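Local coordinates for Dps family protein (Staphylococcus aureus subsp. aureus, PDB 2D5K) that probably binds and oxidises iron within a hollow twelve-subunit shell of the Dps family, and probably compacts the nucleoid, at residues B[44-55]-B[135-143]. Residues are numbered along the deposited sequence; the frame is centred on the assembly and turned at random.
Sequences KFEELYNEASQY and SVDKHNWMF
L48 lays its CD2 methyl over one face of the H139 imidazole, a CH-pi contact with CD2 3.6 Å from the ring centroid and almost on the ring normal. The two side chains belong to antiparallel helices of the ferritin-like four-helix bundle, 38-65 and 123-147; the segment axes come no closer than 12.8 Å, and side chains span the gap. The other methyl of L48, CD1, comes in at the edge of the F143 ring, 3.6 Å from CZ. F143 also meets F103 of helix 92-120 edge-to-face, which ties the contact to a third helix of the bundle. One turn along, E51 reaches across with CG swung trans to the backbone N (chi1 172°) and the chain extended, bringing the carboxylate to two donors. NE2 of H139 gives its hydrogen to E51 OE1 at 2.6 Å, on the syn side; the carboxylate and ring planes stand 82° apart and the bond is bent, 143° at the hydrogen. S135 OG donates to E51 OE2 at 2.5 Å from above the carboxylate plane. Each oxygen thus has its own partner on helix 123-147, one turn apart, which should restrict rotation of the carboxylate. K44, bent at chi2 and chi4, crosses the H139 and F143 rings at a slant, and F39 of a neighbouring subunit packs on it. K44 NZ ends 3.6 Å from H139 ND1 and 4.1 Å from M142 SD.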
loop_
_atom_site.group_PDB
_atom_site.type_symbol
_atom_site.label_atom_id
_atom_site.label_comp_id
_atom_site.label_asym_id
_atom_site.label_seq_id
_atom_site.Cartn_x
_atom_site.Cartn_y
_atom_site.Cartn_z
ATOM N N LYS B 44 -15.503 14.567 12.107
ATOM C CA LYS B 44 -15.982 13.618 13.108
ATOM C C LYS B 44 -17.385 13.104 12.789
ATOM O O LYS B 44 -17.668 11.918 12.953
ATOM C CB LYS B 44 -15.975 14.254 14.505
ATOM C CG LYS B 44 -16.371 13.276 15.608
ATOM C CD LYS B 44 -15.433 12.071 15.621
ATOM C CE LYS B 44 -15.994 10.912 16.443
ATOM N NZ LYS B 44 -16.079 11.195 17.907
ATOM N N PHE B 45 -18.267 13.988 12.335
ATOM C CA PHE B 45 -19.623 13.562 12.010
ATOM C C PHE B 45 -19.635 12.583 10.839
ATOM O O PHE B 45 -20.493 11.701 10.777
ATOM C CB PHE B 45 -20.520 14.770 11.710
ATOM C CG PHE B 45 -20.768 15.655 12.908
ATOM C CD1 PHE B 45 -20.846 15.112 14.188
ATOM C CD2 PHE B 45 -20.932 17.026 12.754
ATOM C CE1 PHE B 45 -21.084 15.924 15.299
ATOM C CE2 PHE B 45 -21.171 17.845 13.856
ATOM C CZ PHE B 45 -21.246 17.292 15.130
ATOM N N GLU B 46 -18.687 12.728 9.915
ATOM C CA GLU B 46 -18.617 11.809 8.779
ATOM C C GLU B 46 -18.121 10.448 9.257
ATOM O O GLU B 46 -18.623 9.412 8.831
ATOM C CB GLU B 46 -17.678 12.336 7.689
ATOM C CG GLU B 46 -17.680 11.445 6.445
ATOM C CD GLU B 46 -16.879 12.008 5.288
ATOM O OE1 GLU B 46 -16.821 13.248 5.142
ATOM O OE2 GLU B 46 -16.326 11.203 4.508
ATOM N N GLU B 47 -17.134 10.451 10.144
ATOM C CA GLU B 47 -16.611 9.195 10.670
ATOM C C GLU B 47 -17.759 8.468 11.363
ATOM O O GLU B 47 -17.893 7.248 11.264
ATOM C CB GLU B 47 -15.476 9.463 11.661
ATOM C CG GLU B 47 -14.370 10.354 11.093
ATOM C CD GLU B 47 -13.193 10.525 12.042
ATOM O OE1 GLU B 47 -13.421 10.660 13.264
ATOM O OE2 GLU B 47 -12.040 10.540 11.563
ATOM N N LEU B 48 -18.597 9.233 12.056
ATOM C CA LEU B 48 -19.736 8.660 12.754
ATOM C C LEU B 48 -20.797 8.089 11.820
ATOM O O LEU B 48 -21.312 7.001 12.081
ATOM C CB LEU B 48 -20.367 9.700 13.690
ATOM C CG LEU B 48 -19.496 10.040 14.904
ATOM C CD1 LEU B 48 -20.088 11.217 15.663
ATOM C CD2 LEU B 48 -19.389 8.812 15.808
ATOM N N TYR B 49 -21.152 8.787 10.741
ATOM C CA TYR B 49 -22.164 8.184 9.891
ATOM C C TYR B 49 -21.608 7.006 9.100
ATOM O O TYR B 49 -22.354 6.099 8.750
ATOM C CB TYR B 49 -22.900 9.206 8.988
ATOM C CG TYR B 49 -22.126 10.004 7.950
ATOM C CD1 TYR B 49 -21.432 9.381 6.907
ATOM C CD2 TYR B 49 -22.187 11.397 7.955
ATOM C CE1 TYR B 49 -20.825 10.143 5.886
ATOM C CE2 TYR B 49 -21.588 12.159 6.952
ATOM C CZ TYR B 49 -20.913 11.532 5.923
ATOM O OH TYR B 49 -20.335 12.309 4.940
ATOM N N ASN B 50 -20.302 6.992 8.844
ATOM C CA ASN B 50 -19.723 5.852 8.137
ATOM C C ASN B 50 -19.820 4.647 9.076
ATOM O O ASN B 50 -20.086 3.522 8.648
ATOM C CB ASN B 50 -18.260 6.108 7.768
ATOM C CG ASN B 50 -18.112 7.011 6.557
ATOM O OD1 ASN B 50 -18.999 7.075 5.704
ATOM N ND2 ASN B 50 -16.979 7.701 6.467
ATOM N N GLU B 51 -19.619 4.891 10.367
ATOM C CA GLU B 51 -19.709 3.822 11.347
ATOM C C GLU B 51 -21.164 3.380 11.479
ATOM O O GLU B 51 -21.450 2.194 11.632
ATOM C CB GLU B 51 -19.164 4.297 12.694
ATOM C CG GLU B 51 -19.388 3.331 13.835
ATOM C CD GLU B 51 -18.486 3.626 15.017
ATOM O OE1 GLU B 51 -18.215 4.816 15.278
ATOM O OE2 GLU B 51 -18.052 2.665 15.690
ATOM N N ALA B 52 -22.082 4.339 11.408
ATOM C CA ALA B 52 -23.504 4.032 11.508
ATOM C C ALA B 52 -23.925 3.097 10.383
ATOM O O ALA B 52 -24.685 2.150 10.602
ATOM C CB ALA B 52 -24.327 5.317 11.449
ATOM N N SER B 53 -23.434 3.365 9.175
ATOM C CA SER B 53 -23.782 2.533 8.024
ATOM C C SER B 53 -23.285 1.106 8.227
ATOM O O SER B 53 -23.949 0.154 7.823
ATOM C CB SER B 53 -23.192 3.120 6.733
ATOM O OG SER B 53 -21.772 3.130 6.759
ATOM N N GLN B 54 -22.119 0.958 8.852
ATOM C CA GLN B 54 -21.568 -0.369 9.111
ATOM C C GLN B 54 -22.477 -1.141 10.069
ATOM O O GLN B 54 -22.698 -2.343 9.887
ATOM C CB GLN B 54 -20.164 -0.268 9.709
ATOM C CG GLN B 54 -19.146 0.406 8.804
ATOM C CD GLN B 54 -17.747 0.376 9.385
ATOM O OE1 GLN B 54 -17.501 0.890 10.480
ATOM N NE2 GLN B 54 -16.818 -0.234 8.653
ATOM N N TYR B 55 -23.004 -0.453 11.085
ATOM C CA TYR B 55 -23.896 -1.091 12.053
ATOM C C TYR B 55 -25.181 -1.544 11.392
ATOM O O TYR B 55 -25.649 -2.660 11.615
ATOM C CB TYR B 55 -24.273 -0.133 13.189
ATOM C CG TYR B 55 -23.164 0.184 14.153
ATOM C CD1 TYR B 55 -22.268 -0.801 14.565
ATOM C CD2 TYR B 55 -23.029 1.468 14.683
ATOM C CE1 TYR B 55 -21.262 -0.516 15.481
ATOM C CE2 TYR B 55 -22.027 1.763 15.600
ATOM C CZ TYR B 55 -21.149 0.766 15.992
ATOM O OH TYR B 55 -20.156 1.051 16.894
ATOM N N SER B 135 -18.415 0.979 21.214
ATOM C CA SER B 135 -18.142 2.188 20.439
ATOM C C SER B 135 -19.034 3.353 20.858
ATOM O O SER B 135 -18.575 4.496 20.957
ATOM C CB SER B 135 -18.327 1.908 18.950
ATOM O OG SER B 135 -18.118 3.093 18.198
ATOM N N VAL B 136 -20.309 3.069 21.098
ATOM C CA VAL B 136 -21.243 4.109 21.523
ATOM C C VAL B 136 -20.761 4.783 22.811
ATOM O O VAL B 136 -20.724 6.016 22.912
ATOM C CB VAL B 136 -22.661 3.517 21.734
ATOM C CG1 VAL B 136 -23.545 4.503 22.496
ATOM C CG2 VAL B 136 -23.285 3.191 20.375
ATOM N N ASP B 137 -20.383 3.977 23.796
ATOM C CA ASP B 137 -19.911 4.520 25.067
ATOM C C ASP B 137 -18.617 5.311 24.912
ATOM O O ASP B 137 -18.426 6.343 25.555
ATOM C CB ASP B 137 -19.701 3.394 26.088
ATOM C CG ASP B 137 -21.008 2.799 26.581
ATOM O OD1 ASP B 137 -22.077 3.387 26.306
ATOM O OD2 ASP B 137 -20.966 1.746 27.258
ATOM N N LYS B 138 -17.724 4.818 24.062
ATOM C CA LYS B 138 -16.449 5.487 23.829
ATOM C C LYS B 138 -16.698 6.859 23.212
ATOM O O LYS B 138 -16.156 7.867 23.671
ATOM C CB LYS B 138 -15.585 4.634 22.899
ATOM C CG LYS B 138 -14.187 5.169 22.667
ATOM C CD LYS B 138 -13.387 4.186 21.816
ATOM C CE LYS B 138 -11.950 4.645 21.630
ATOM N NZ LYS B 138 -11.173 3.692 20.772
ATOM N N HIS B 139 -17.521 6.898 22.170
ATOM C CA HIS B 139 -17.840 8.164 21.517
ATOM C C HIS B 139 -18.520 9.113 22.497
ATOM O O HIS B 139 -18.253 10.313 22.500
ATOM C CB HIS B 139 -18.783 7.944 20.332
ATOM C CG HIS B 139 -18.138 7.290 19.152
ATOM N ND1 HIS B 139 -17.023 7.810 18.530
ATOM C CD2 HIS B 139 -18.470 6.173 18.464
ATOM C CE1 HIS B 139 -16.697 7.040 17.505
ATOM N NE2 HIS B 139 -17.560 6.041 17.445
ATOM N N ASN B 140 -19.405 8.573 23.328
ATOM C CA ASN B 140 -20.122 9.410 24.277
ATOM C C ASN B 140 -19.160 10.077 25.252
ATOM O O ASN B 140 -19.339 11.242 25.603
ATOM C CB ASN B 140 -21.175 8.592 25.026
ATOM C CG ASN B 140 -22.353 9.440 25.469
ATOM O OD1 ASN B 140 -22.427 10.628 25.150
ATOM N ND2 ASN B 140 -23.282 8.833 26.195
ATOM N N TRP B 141 -18.135 9.350 25.691
ATOM C CA TRP B 141 -17.158 9.944 26.595
ATOM C C TRP B 141 -16.506 11.124 25.873
ATOM O O TRP B 141 -16.316 12.190 26.454
ATOM C CB TRP B 141 -16.089 8.920 27.005
ATOM C CG TRP B 141 -14.745 9.544 27.260
ATOM C CD1 TRP B 141 -14.455 10.536 28.159
ATOM C CD2 TRP B 141 -13.534 9.290 26.538
ATOM N NE1 TRP B 141 -13.142 10.923 28.029
ATOM C CE2 TRP B 141 -12.555 10.176 27.042
ATOM C CE3 TRP B 141 -13.184 8.403 25.511
ATOM C CZ2 TRP B 141 -11.244 10.203 26.549
ATOM C CZ3 TRP B 141 -11.878 8.430 25.023
ATOM C CH2 TRP B 141 -10.927 9.325 25.542
ATOM N N MET B 142 -16.166 10.934 24.600
ATOM C CA MET B 142 -15.551 12.011 23.830
ATOM C C MET B 142 -16.501 13.208 23.699
ATOM O O MET B 142 -16.074 14.353 23.856
ATOM C CB MET B 142 -15.135 11.509 22.443
ATOM C CG MET B 142 -14.114 10.381 22.494
ATOM S SD MET B 142 -13.553 9.890 20.855
ATOM C CE MET B 142 -12.279 8.699 21.289
ATOM N N PHE B 143 -17.779 12.955 23.419
ATOM C CA PHE B 143 -18.749 14.046 23.294
ATOM C C PHE B 143 -18.822 14.826 24.602
ATOM O O PHE B 143 -18.771 16.059 24.606
ATOM C CB PHE B 143 -20.160 13.530 22.976
ATOM C CG PHE B 143 -20.269 12.782 21.674
ATOM C CD1 PHE B 143 -19.460 13.107 20.590
ATOM C CD2 PHE B 143 -21.212 11.766 21.528
ATOM C CE1 PHE B 143 -19.584 12.428 19.375
ATOM C CE2 PHE B 143 -21.346 11.080 20.314
ATOM C CZ PHE B 143 -20.528 11.415 19.238
#